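Local coordinates for protein ancestral D-type dye decolorizing peroxidase (PDB 7ANV) that probably catalyses the peroxide-dependent oxidation of dyes and related aromatic substrates at a haem iron, as a D-type dye-decolorizing peroxidase, at residues Cys337-His342 with Asn417-Lys422; Thr346-Asp351 with Lys410-Asn415. All blocks are in the same frame, centred on the assembly; numbering follows the deposited sequence.

Both contacts are buried and lie on the H342 side of the haem, their centres about 7 Å apart, and each joins the chain around helix 342-346 to the chain at or beyond helix 405-413. Contact 1 pairs two loops, and its second loop reaches toward the surface at K422; contact 2 packs the loop after helix 342-346 against the end of helix 405-413, and all its touching residues are buried. Neither has a hydrogen bond between its segments. Their haem chemistry differs: 337-342 supplies the iron ligand, 346-351 binds a propionate. The two contacts meet where F418 stacks on W412 and S421 OG probably hydrogen-bonds D351 O.

Contact 1. Residues Cys337-His342 with Asn417-Lys422; sequences CPFAAH and NFPPSK. With HEM (protoporphyrin IX containing Fe), chain B.
F339 meets P419 and K422 entirely through carbon. CD1 of F339 lies 3.6 Å from CD of P419, and at the far end of the ring CZ of F339 is 3.6 Å from CB of K422, so the two partners touch different ends of one phenyl group. The F339 side chain crosses those of P419 and K422 at about a right angle. With CG anti to the carbonyl carbon (chi1 -75°), F339 points across to 417-422; A328, S333 and R344 also pack on it. K422 contributes the base of its chain, while its ammonium leads away to the carbonyl of V426.

Backbone geometry shapes both partners. A type I turn, with A341 N to P338 O at 3.2 Å, carries F339, and another, with K422 N to P419 O at 3.1 Å, brings P419 and K422 to the same ring. The peptide bond before P419 is cis, and CB of P419 sits 3.6 Å above the centre of the F418 ring.

Metal coordination comes from 337-342. A341 is the N-cap of helix 342-346, and H342, next in line, binds the haem iron through NE2 at 2.0 Å. D431 accepts from ND1 of H342, which should limit rotation of the imidazole: a proximal histidine with its hydrogen-bonded aspartate, as in haem peroxidases. With no hydrogen bond across the segments, the F339 fit depends on apolar packing, while polar groups of both segments find partners elsewhere.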
ATOM      1  N   CYS A 337      10.102   1.120  20.306  1.00 19.44           N
ATOM      2  CA  CYS A 337       9.040   1.340  19.300  1.00 18.96           C
ATOM      3  C   CYS A 337       7.696   1.095  19.947  1.00 18.25           C
ATOM      4  O   CYS A 337       7.434   0.014  20.481  1.00 18.79           O
ATOM      5  CB  CYS A 337       9.223   0.372  18.148  1.00 18.72           C
ATOM      6  SG  CYS A 337       8.101   0.654  16.768  1.00 19.28           S
ATOM      7  N   PRO A 338       6.780   2.071  19.885  1.00 17.84           N
ATOM      8  CA  PRO A 338       5.428   1.830  20.385  1.00 17.40           C
ATOM      9  C   PRO A 338       4.794   0.648  19.637  1.00 17.27           C
ATOM     10  O   PRO A 338       5.033   0.467  18.447  1.00 17.13           O
ATOM     11  CB  PRO A 338       4.701   3.139  20.106  1.00 18.28           C
ATOM     12  CG  PRO A 338       5.827   4.144  20.034  1.00 18.18           C
ATOM     13  CD  PRO A 338       6.977   3.435  19.369  1.00 17.92           C
ATOM     14  N   PHE A 339       3.947  -0.126  20.306  1.00 17.10           N
ATOM     15  CA  PHE A 339       3.178  -1.203  19.632  1.00 17.72           C
ATOM     16  C   PHE A 339       2.399  -0.645  18.443  1.00 17.63           C
ATOM     17  O   PHE A 339       2.315  -1.281  17.366  1.00 18.43           O
ATOM     18  CB  PHE A 339       2.185  -1.876  20.574  1.00 18.27           C
ATOM     19  CG  PHE A 339       2.803  -2.824  21.562  1.00 18.80           C
ATOM     20  CD1 PHE A 339       3.440  -3.981  21.118  1.00 19.42           C
ATOM     21  CD2 PHE A 339       2.794  -2.549  22.916  1.00 19.09           C
ATOM     22  CE1 PHE A 339       3.982  -4.872  22.025  1.00 19.18           C
ATOM     23  CE2 PHE A 339       3.360  -3.443  23.816  1.00 19.37           C
ATOM     24  CZ  PHE A 339       3.972  -4.574  23.362  1.00 19.51           C
ATOM     25  N   ALA A 340       1.799   0.534  18.609  1.00 17.94           N
ATOM     26  CA  ALA A 340       0.852   1.071  17.625  1.00 18.37           C
ATOM     27  C   ALA A 340       1.594   1.857  16.530  1.00 18.44           C
ATOM     28  O   ALA A 340       0.897   2.423  15.669  1.00 18.34           O
ATOM     29  CB  ALA A 340      -0.219   1.879  18.321  1.00 19.21           C
ATOM     30  N   ALA A 341       2.932   1.942  16.558  1.00 18.16           N
ATOM     31  CA  ALA A 341       3.653   2.599  15.440  1.00 17.55           C
ATOM     32  C   ALA A 341       3.226   1.890  14.151  1.00 17.23           C
ATOM     33  O   ALA A 341       3.098   0.648  14.157  1.00 16.82           O
ATOM     34  CB  ALA A 341       5.162   2.561  15.648  1.00 18.15           C
ATOM     35  N   HIS A 342       3.048   2.644  13.062  1.00 17.28           N
ATOM     36  CA  HIS A 342       2.506   2.125  11.780  1.00 17.28           C
ATOM     37  C   HIS A 342       3.187   0.813  11.373  1.00 16.87           C
ATOM     38  O   HIS A 342       2.465  -0.170  11.138  1.00 17.37           O
ATOM     39  CB  HIS A 342       2.573   3.182  10.687  1.00 17.43           C
ATOM     40  CG  HIS A 342       2.091   2.710   9.353  1.00 17.41           C
ATOM     41  ND1 HIS A 342       0.803   2.267   9.137  1.00 17.41           N
ATOM     42  CD2 HIS A 342       2.710   2.704   8.145  1.00 17.83           C
ATOM     43  CE1 HIS A 342       0.674   1.980   7.849  1.00 18.33           C
ATOM     44  NE2 HIS A 342       1.856   2.199   7.216  1.00 18.41           N
ATOM     45  N   ASN A 417      -6.223  -3.165  20.936  1.00 19.91           N
ATOM     46  CA  ASN A 417      -5.718  -4.157  21.921  1.00 20.71           C
ATOM     47  C   ASN A 417      -4.855  -5.214  21.265  1.00 20.97           C
ATOM     48  O   ASN A 417      -4.368  -6.115  21.981  1.00 20.69           O
ATOM     49  CB  ASN A 417      -6.862  -4.756  22.725  1.00 22.76           C
ATOM     50  CG  ASN A 417      -7.396  -3.700  23.664  1.00 23.74           C
ATOM     51  OD1 ASN A 417      -6.630  -3.206  24.494  1.00 27.42           O
ATOM     52  ND2 ASN A 417      -8.622  -3.290  23.481  1.00 23.29           N
ATOM     53  N   PHE A 418      -4.528  -5.049  19.991  1.00 21.04           N
ATOM     54  CA  PHE A 418      -3.470  -5.846  19.336  1.00 21.15           C
ATOM     55  C   PHE A 418      -2.111  -5.328  19.802  1.00 21.34           C
ATOM     56  O   PHE A 418      -1.999  -4.148  20.088  1.00 23.25           O
ATOM     57  CB  PHE A 418      -3.656  -5.712  17.826  1.00 20.06           C
ATOM     58  CG  PHE A 418      -2.639  -6.501  17.069  1.00 19.70           C
ATOM     59  CD1 PHE A 418      -2.735  -7.875  17.005  1.00 19.67           C
ATOM     60  CD2 PHE A 418      -1.580  -5.862  16.451  1.00 19.44           C
ATOM     61  CE1 PHE A 418      -1.789  -8.626  16.326  1.00 19.65           C
ATOM     62  CE2 PHE A 418      -0.627  -6.614  15.780  1.00 18.96           C
ATOM     63  CZ  PHE A 418      -0.732  -7.994  15.731  1.00 19.90           C
ATOM     64  N   PRO A 419      -1.029  -6.120  19.947  1.00 21.03           N
ATOM     65  CA  PRO A 419      -1.017  -7.586  19.839  1.00 21.24           C
ATOM     66  C   PRO A 419      -1.176  -8.299  21.179  1.00 22.37           C
ATOM     67  O   PRO A 419      -0.867  -7.755  22.251  1.00 23.17           O
ATOM     68  CB  PRO A 419       0.408  -7.831  19.315  1.00 20.62           C
ATOM     69  CG  PRO A 419       1.232  -6.777  20.016  1.00 20.69           C
ATOM     70  CD  PRO A 419       0.318  -5.601  20.243  1.00 21.27           C
ATOM     71  N   PRO A 420      -1.658  -9.556  21.185  1.00 23.57           N
ATOM     72  CA  PRO A 420      -1.875 -10.262  22.452  1.00 24.11           C
ATOM     73  C   PRO A 420      -0.569 -10.608  23.184  1.00 23.87           C
ATOM     74  O   PRO A 420      -0.656 -11.023  24.328  1.00 24.47           O
ATOM     75  CB  PRO A 420      -2.614 -11.539  22.066  1.00 25.88           C
ATOM     76  CG  PRO A 420      -2.507 -11.643  20.553  1.00 27.12           C
ATOM     77  CD  PRO A 420      -2.151 -10.283  20.007  1.00 24.75           C
ATOM     78  N   SER A 421       0.588 -10.523  22.509  1.00 21.59           N
ATOM     79  CA  SER A 421       1.900 -10.809  23.137  1.00 21.27           C
ATOM     80  C   SER A 421       2.264  -9.677  24.112  1.00 21.24           C
ATOM     81  O   SER A 421       3.174  -9.847  24.944  1.00 21.38           O
ATOM     82  CB  SER A 421       2.936 -10.979  22.078  1.00 21.72           C
ATOM     83  OG  SER A 421       2.855  -9.889  21.195  1.00 20.79           O
ATOM     84  N   LYS A 422       1.571  -8.541  24.038  1.00 19.97           N
ATOM     85  CA  LYS A 422       1.813  -7.409  24.980  1.00 19.80           C
ATOM     86  C   LYS A 422       1.463  -7.823  26.407  1.00 19.56           C
ATOM     87  O   LYS A 422       0.722  -8.770  26.655  1.00 19.50           O
ATOM     88  CB  LYS A 422       0.958  -6.219  24.527  1.00 20.21           C
ATOM     89  CG  LYS A 422      -0.502  -6.384  24.945  1.00 20.05           C
ATOM     90  CD  LYS A 422      -1.484  -5.320  24.516  1.00 20.20           C
ATOM     91  CE  LYS A 422      -2.906  -5.718  24.822  1.00 19.99           C
ATOM     92  NZ  LYS A 422      -3.132  -5.938  26.277  1.00 20.22           N
TER
HETATM   93  CHA HEM B 601       5.317   0.809   5.733  1.00 15.84           C
HETATM   94  CHB HEM B 601       3.461   5.267   5.342  1.00 18.28           C
HETATM   95  CHC HEM B 601      -0.922   3.308   4.342  1.00 16.89           C
HETATM   96  CHD HEM B 601       0.924  -1.101   5.146  1.00 16.42           C
HETATM   97  C1A HEM B 601       5.178   2.184   5.696  1.00 16.44           C
HETATM   98  C2A HEM B 601       6.233   3.108   5.894  1.00 17.24           C
HETATM   99  C3A HEM B 601       5.717   4.362   5.804  1.00 17.77           C
HETATM  100  C4A HEM B 601       4.331   4.220   5.516  1.00 16.97           C
HETATM  101  CMA HEM B 601       6.467   5.679   5.926  1.00 18.06           C
HETATM  102  CAA HEM B 601       7.681   2.775   6.237  1.00 19.14           C
HETATM  103  CBA HEM B 601       8.543   2.335   5.066  1.00 19.61           C
HETATM  104  CGA HEM B 601       8.804   0.857   5.013  1.00 23.71           C
HETATM  105  O1A HEM B 601       9.004   0.128   6.002  1.00 30.60           O
HETATM  106  O2A HEM B 601       8.852   0.358   3.935  1.00 28.05           O
HETATM  107  C1B HEM B 601       2.098   5.101   5.031  1.00 18.15           C
HETATM  108  C2B HEM B 601       1.208   6.189   4.764  1.00 17.65           C
HETATM  109  C3B HEM B 601      -0.015   5.665   4.462  1.00 17.94           C
HETATM  110  C4B HEM B 601       0.142   4.186   4.549  1.00 16.50           C
HETATM  111  CMB HEM B 601       1.544   7.654   4.812  1.00 19.87           C
HETATM  112  CAB HEM B 601      -1.281   6.322   4.063  1.00 18.31           C
HETATM  113  CBB HEM B 601      -1.379   7.559   3.515  1.00 19.31           C
HETATM  114  C1C HEM B 601      -0.817   1.917   4.500  1.00 16.12           C
HETATM  115  C2C HEM B 601      -1.867   0.990   4.411  1.00 17.10           C
HETATM  116  C3C HEM B 601      -1.327  -0.256   4.677  1.00 17.26           C
HETATM  117  C4C HEM B 601       0.062  -0.071   4.911  1.00 15.89           C
HETATM  118  CMC HEM B 601      -3.315   1.328   4.084  1.00 17.67           C
HETATM  119  CAC HEM B 601      -1.953  -1.578   4.746  1.00 16.52           C
HETATM  120  CBC HEM B 601      -3.244  -1.748   4.993  1.00 18.23           C
HETATM  121  C1D HEM B 601       2.296  -0.903   5.309  1.00 15.89           C
HETATM  122  C2D HEM B 601       3.192  -2.062   5.459  1.00 15.68           C
HETATM  123  C3D HEM B 601       4.413  -1.517   5.640  1.00 16.54           C
HETATM  124  C4D HEM B 601       4.245  -0.047   5.595  1.00 15.61           C
HETATM  125  CMD HEM B 601       2.889  -3.557   5.427  1.00 15.52           C
HETATM  126  CAD HEM B 601       5.710  -2.270   5.840  1.00 16.94           C
HETATM  127  CBD HEM B 601       5.935  -2.703   7.299  1.00 17.79           C
HETATM  128  CGD HEM B 601       7.155  -3.564   7.437  1.00 18.51           C
HETATM  129  O1D HEM B 601       7.938  -3.267   8.375  1.00 17.56           O
HETATM  130  O2D HEM B 601       7.356  -4.556   6.690  1.00 17.74           O
HETATM  131  NA  HEM B 601       4.000   2.880   5.452  1.00 17.15           N
HETATM  132  NB  HEM B 601       1.429   3.947   4.874  1.00 17.07           N
HETATM  133  NC  HEM B 601       0.348   1.271   4.853  1.00 17.20           N
HETATM  134  ND  HEM B 601       2.936   0.284   5.433  1.00 14.43           N
HETATM  135 FE   HEM B 601       2.220   2.061   5.220  1.00 17.12          FE

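Contact 2. Residues Thr346-Asp351 with Lys410-Asn415; sequences TNPRAD and KSWANN. With HEM (protoporphyrin IX containing Fe), chain B.
P348 lies over one face of the W412 indole in a CH-pi contact: CG of P348 is 3.7 Å from the centroid of the six-membered ring of W412, 10° off its normal. CD of P348 comes closer still, 3.3 Å from CZ3 of W412, and the two side chains cross at about a right angle. The carbonyl O of T346 approaches differently, in the indole plane at the edge, 3.6 Å from CZ3 of W412, where the ring's C-H rim is weakly positive. With the indole cut back to an alanine, P348 would probably lose its aromatic face and a gap would open beside F418, which stacks on W412.

Helix 342-346 leads into this loop in the C-terminal half, whose antiparallel sheet, ordered 366-372, 391-398, 247-256, 466-476, fits the ferredoxin-like alpha+beta fold of dye-decolorizing peroxidases. N347 is the first residue to leave helical geometry. An Asx turn follows, R349 N to N347 OD1 at 3.3 Å, the donor standing above the carbonyl plane.

Two hydrogen bonds tie the loop to one haem propionate. With CG anti to the backbone N (chi1 180°), the N347 amide extends so that ND2 donates to haem O2D at 3.0 Å while OD1 serves the turn. R349 NH2 reaches O1D at 2.9 Å, nearly straight at 166° and in the guanidinium plane; NH2 also bonds N319, and NH1 the carbonyl of F321. T346 OG1, bonded to H342 O, lies 3.2 Å from haem C2D.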
ATOM      1  N   THR A 346       1.607  -3.056  11.020  1.00 16.59           N
ATOM      2  CA  THR A 346       1.386  -3.637   9.675  1.00 17.06           C
ATOM      3  C   THR A 346       2.307  -4.837   9.415  1.00 16.68           C
ATOM      4  O   THR A 346       1.922  -5.679   8.605  1.00 16.21           O
ATOM      5  CB  THR A 346       1.477  -2.567   8.587  1.00 16.93           C
ATOM      6  OG1 THR A 346       2.802  -2.070   8.607  1.00 17.28           O
ATOM      7  CG2 THR A 346       0.461  -1.482   8.849  1.00 17.55           C
ATOM      8  N   ASN A 347       3.434  -4.906  10.107  1.00 16.70           N
ATOM      9  CA  ASN A 347       4.349  -6.076  10.116  1.00 16.65           C
ATOM     10  C   ASN A 347       4.818  -6.298  11.550  1.00 16.43           C
ATOM     11  O   ASN A 347       5.806  -5.693  11.977  1.00 16.44           O
ATOM     12  CB  ASN A 347       5.533  -5.869   9.168  1.00 16.53           C
ATOM     13  CG  ASN A 347       6.443  -7.067   9.205  1.00 17.41           C
ATOM     14  OD1 ASN A 347       6.191  -8.063   9.919  1.00 17.86           O
ATOM     15  ND2 ASN A 347       7.552  -6.942   8.538  1.00 18.29           N
ATOM     16  N   PRO A 348       4.064  -7.084  12.345  1.00 16.90           N
ATOM     17  CA  PRO A 348       4.334  -7.262  13.785  1.00 16.94           C
ATOM     18  C   PRO A 348       5.659  -7.959  14.130  1.00 17.56           C
ATOM     19  O   PRO A 348       6.074  -7.874  15.305  1.00 17.34           O
ATOM     20  CB  PRO A 348       3.153  -8.091  14.280  1.00 17.27           C
ATOM     21  CG  PRO A 348       2.055  -7.732  13.294  1.00 17.34           C
ATOM     22  CD  PRO A 348       2.761  -7.661  11.960  1.00 17.17           C
ATOM     23  N   ARG A 349       6.338  -8.554  13.139  1.00 17.49           N
ATOM     24  CA  ARG A 349       7.658  -9.220  13.358  1.00 18.17           C
ATOM     25  C   ARG A 349       7.538 -10.126  14.583  1.00 19.03           C
ATOM     26  O   ARG A 349       6.598 -10.968  14.622  1.00 20.06           O
ATOM     27  CB  ARG A 349       8.765  -8.158  13.388  1.00 17.76           C
ATOM     28  CG  ARG A 349       8.851  -7.320  12.120  1.00 17.81           C
ATOM     29  CD  ARG A 349      10.080  -6.388  12.048  1.00 17.58           C
ATOM     30  NE  ARG A 349       9.914  -5.535  10.888  1.00 17.38           N
ATOM     31  CZ  ARG A 349      10.809  -5.296   9.952  1.00 17.53           C
ATOM     32  NH1 ARG A 349      12.054  -5.724  10.089  1.00 17.96           N
ATOM     33  NH2 ARG A 349      10.470  -4.520   8.927  1.00 17.36           N
ATOM     34  N   ALA A 350       8.416  -9.996  15.590  1.00 19.77           N
ATOM     35  CA  ALA A 350       8.466 -10.956  16.711  1.00 20.29           C
ATOM     36  C   ALA A 350       7.210 -10.849  17.586  1.00 20.02           C
ATOM     37  O   ALA A 350       7.001 -11.727  18.390  1.00 21.32           O
ATOM     38  CB  ALA A 350       9.716 -10.780  17.533  1.00 20.79           C
ATOM     39  N   ASP A 351       6.401  -9.793  17.486  1.00 19.86           N
ATOM     40  CA  ASP A 351       5.132  -9.715  18.252  1.00 20.27           C
ATOM     41  C   ASP A 351       4.234 -10.919  17.946  1.00 22.87           C
ATOM     42  O   ASP A 351       3.359 -11.246  18.808  1.00 22.31           O
ATOM     43  CB  ASP A 351       4.378  -8.418  17.986  1.00 19.96           C
ATOM     44  CG  ASP A 351       5.058  -7.177  18.519  1.00 20.20           C
ATOM     45  OD1 ASP A 351       6.094  -7.322  19.178  1.00 21.95           O
ATOM     46  OD2 ASP A 351       4.561  -6.047  18.205  1.00 18.93           O
ATOM     47  N   LYS A 410      -7.880  -4.193   9.448  1.00 18.14           N
ATOM     48  CA  LYS A 410      -9.023  -4.376  10.363  1.00 18.27           C
ATOM     49  C   LYS A 410      -8.629  -5.114  11.653  1.00 18.47           C
ATOM     50  O   LYS A 410      -9.154  -4.726  12.712  1.00 19.34           O
ATOM     51  CB  LYS A 410     -10.151  -5.074   9.620  1.00 18.78           C
ATOM     52  CG  LYS A 410     -10.708  -4.260   8.464  1.00 19.13           C
ATOM     53  CD  LYS A 410     -11.965  -4.812   7.871  1.00 20.37           C
ATOM     54  CE  LYS A 410     -11.711  -5.895   6.868  1.00 21.37           C
ATOM     55  NZ  LYS A 410     -12.975  -6.400   6.305  1.00 20.37           N
ATOM     56  N   SER A 411      -7.811  -6.157  11.589  1.00 18.43           N
ATOM     57  CA  SER A 411      -7.385  -6.936  12.780  1.00 18.79           C
ATOM     58  C   SER A 411      -6.234  -6.266  13.541  1.00 17.98           C
ATOM     59  O   SER A 411      -6.103  -6.551  14.726  1.00 18.43           O
ATOM     60  CB  SER A 411      -7.062  -8.359  12.446  1.00 19.65           C
ATOM     61  OG  SER A 411      -8.233  -9.023  12.062  1.00 20.32           O
ATOM     62  N   TRP A 412      -5.415  -5.450  12.875  1.00 17.85           N
ATOM     63  CA  TRP A 412      -4.178  -4.902  13.454  1.00 17.96           C
ATOM     64  C   TRP A 412      -4.302  -3.382  13.597  1.00 17.48           C
ATOM     65  O   TRP A 412      -4.428  -2.911  14.747  1.00 17.99           O
ATOM     66  CB  TRP A 412      -2.960  -5.349  12.623  1.00 17.96           C
ATOM     67  CG  TRP A 412      -2.697  -6.828  12.655  1.00 17.85           C
ATOM     68  CD1 TRP A 412      -3.239  -7.745  13.499  1.00 18.38           C
ATOM     69  CD2 TRP A 412      -1.725  -7.537  11.868  1.00 17.86           C
ATOM     70  NE1 TRP A 412      -2.711  -8.994  13.256  1.00 18.30           N
ATOM     71  CE2 TRP A 412      -1.776  -8.892  12.263  1.00 18.26           C
ATOM     72  CE3 TRP A 412      -0.840  -7.177  10.845  1.00 17.64           C
ATOM     73  CZ2 TRP A 412      -0.975  -9.868  11.675  1.00 18.75           C
ATOM     74  CZ3 TRP A 412      -0.044  -8.144  10.267  1.00 17.90           C
ATOM     75  CH2 TRP A 412      -0.108  -9.478  10.688  1.00 18.06           C
ATOM     76  N   ALA A 413      -4.280  -2.633  12.506  1.00 17.19           N
ATOM     77  CA  ALA A 413      -4.281  -1.152  12.557  1.00 17.77           C
ATOM     78  C   ALA A 413      -5.492  -0.624  13.336  1.00 17.73           C
ATOM     79  O   ALA A 413      -5.340   0.327  14.131  1.00 18.36           O
ATOM     80  CB  ALA A 413      -4.200  -0.603  11.159  1.00 18.03           C
ATOM     81  N   ASN A 414      -6.677  -1.202  13.116  1.00 17.98           N
ATOM     82  CA  ASN A 414      -7.941  -0.738  13.745  1.00 18.35           C
ATOM     83  C   ASN A 414      -8.204  -1.350  15.128  1.00 19.06           C
ATOM     84  O   ASN A 414      -9.304  -1.138  15.656  1.00 19.51           O
ATOM     85  CB  ASN A 414      -9.142  -1.039  12.839  1.00 18.23           C
ATOM     86  CG  ASN A 414      -9.097  -0.290  11.517  1.00 18.49           C
ATOM     87  OD1 ASN A 414      -8.274   0.609  11.312  1.00 18.39           O
ATOM     88  ND2 ASN A 414     -10.032  -0.621  10.639  1.00 19.04           N
ATOM     89  N   ASN A 415      -7.281  -2.155  15.652  1.00 18.95           N
ATOM     90  CA  ASN A 415      -7.531  -2.919  16.877  1.00 19.83           C
ATOM     91  C   ASN A 415      -6.687  -2.330  17.989  1.00 18.88           C
ATOM     92  O   ASN A 415      -5.466  -2.519  17.991  1.00 18.16           O
ATOM     93  CB  ASN A 415      -7.233  -4.384  16.630  1.00 20.21           C
ATOM     94  CG  ASN A 415      -7.553  -5.206  17.845  1.00 23.28           C
ATOM     95  OD1 ASN A 415      -7.842  -4.669  18.903  1.00 21.93           O
ATOM     96  ND2 ASN A 415      -7.441  -6.517  17.687  1.00 27.20           N
TER
HETATM   97  CHA HEM B 601       5.317   0.809   5.733  1.00 15.84           C
HETATM   98  CHB HEM B 601       3.461   5.267   5.342  1.00 18.28           C
HETATM   99  CHC HEM B 601      -0.922   3.308   4.342  1.00 16.89           C
HETATM  100  CHD HEM B 601       0.924  -1.101   5.146  1.00 16.42           C
HETATM  101  C1A HEM B 601       5.178   2.184   5.696  1.00 16.44           C
HETATM  102  C2A HEM B 601       6.233   3.108   5.894  1.00 17.24           C
HETATM  103  C3A HEM B 601       5.717   4.362   5.804  1.00 17.77           C
HETATM  104  C4A HEM B 601       4.331   4.220   5.516  1.00 16.97           C
HETATM  105  CMA HEM B 601       6.467   5.679   5.926  1.00 18.06           C
HETATM  106  CAA HEM B 601       7.681   2.775   6.237  1.00 19.14           C
HETATM  107  CBA HEM B 601       8.543   2.335   5.066  1.00 19.61           C
HETATM  108  CGA HEM B 601       8.804   0.857   5.013  1.00 23.71           C
HETATM  109  O1A HEM B 601       9.004   0.128   6.002  1.00 30.60           O
HETATM  110  O2A HEM B 601       8.852   0.358   3.935  1.00 28.05           O
HETATM  111  C1B HEM B 601       2.098   5.101   5.031  1.00 18.15           C
HETATM  112  C2B HEM B 601       1.208   6.189   4.764  1.00 17.65           C
HETATM  113  C3B HEM B 601      -0.015   5.665   4.462  1.00 17.94           C
HETATM  114  C4B HEM B 601       0.142   4.186   4.549  1.00 16.50           C
HETATM  115  CMB HEM B 601       1.544   7.654   4.812  1.00 19.87           C
HETATM  116  CAB HEM B 601      -1.281   6.322   4.063  1.00 18.31           C
HETATM  117  CBB HEM B 601      -1.379   7.559   3.515  1.00 19.31           C
HETATM  118  C1C HEM B 601      -0.817   1.917   4.500  1.00 16.12           C
HETATM  119  C2C HEM B 601      -1.867   0.990   4.411  1.00 17.10           C
HETATM  120  C3C HEM B 601      -1.327  -0.256   4.677  1.00 17.26           C
HETATM  121  C4C HEM B 601       0.062  -0.071   4.911  1.00 15.89           C
HETATM  122  CMC HEM B 601      -3.315   1.328   4.084  1.00 17.67           C
HETATM  123  CAC HEM B 601      -1.953  -1.578   4.746  1.00 16.52           C
HETATM  124  CBC HEM B 601      -3.244  -1.748   4.993  1.00 18.23           C
HETATM  125  C1D HEM B 601       2.296  -0.903   5.309  1.00 15.89           C
HETATM  126  C2D HEM B 601       3.192  -2.062   5.459  1.00 15.68           C
HETATM  127  C3D HEM B 601       4.413  -1.517   5.640  1.00 16.54           C
HETATM  128  C4D HEM B 601       4.245  -0.047   5.595  1.00 15.61           C
HETATM  129  CMD HEM B 601       2.889  -3.557   5.427  1.00 15.52           C
HETATM  130  CAD HEM B 601       5.710  -2.270   5.840  1.00 16.94           C
HETATM  131  CBD HEM B 601       5.935  -2.703   7.299  1.00 17.79           C
HETATM  132  CGD HEM B 601       7.155  -3.564   7.437  1.00 18.51           C
HETATM  133  O1D HEM B 601       7.938  -3.267   8.375  1.00 17.56           O
HETATM  134  O2D HEM B 601       7.356  -4.556   6.690  1.00 17.74           O
HETATM  135  NA  HEM B 601       4.000   2.880   5.452  1.00 17.15           N
HETATM  136  NB  HEM B 601       1.429   3.947   4.874  1.00 17.07           N
HETATM  137  NC  HEM B 601       0.348   1.271   4.853  1.00 17.20           N
HETATM  138  ND  HEM B 601       2.936   0.284   5.433  1.00 14.43           N
HETATM  139 FE   HEM B 601       2.220   2.061   5.220  1.00 17.12          FE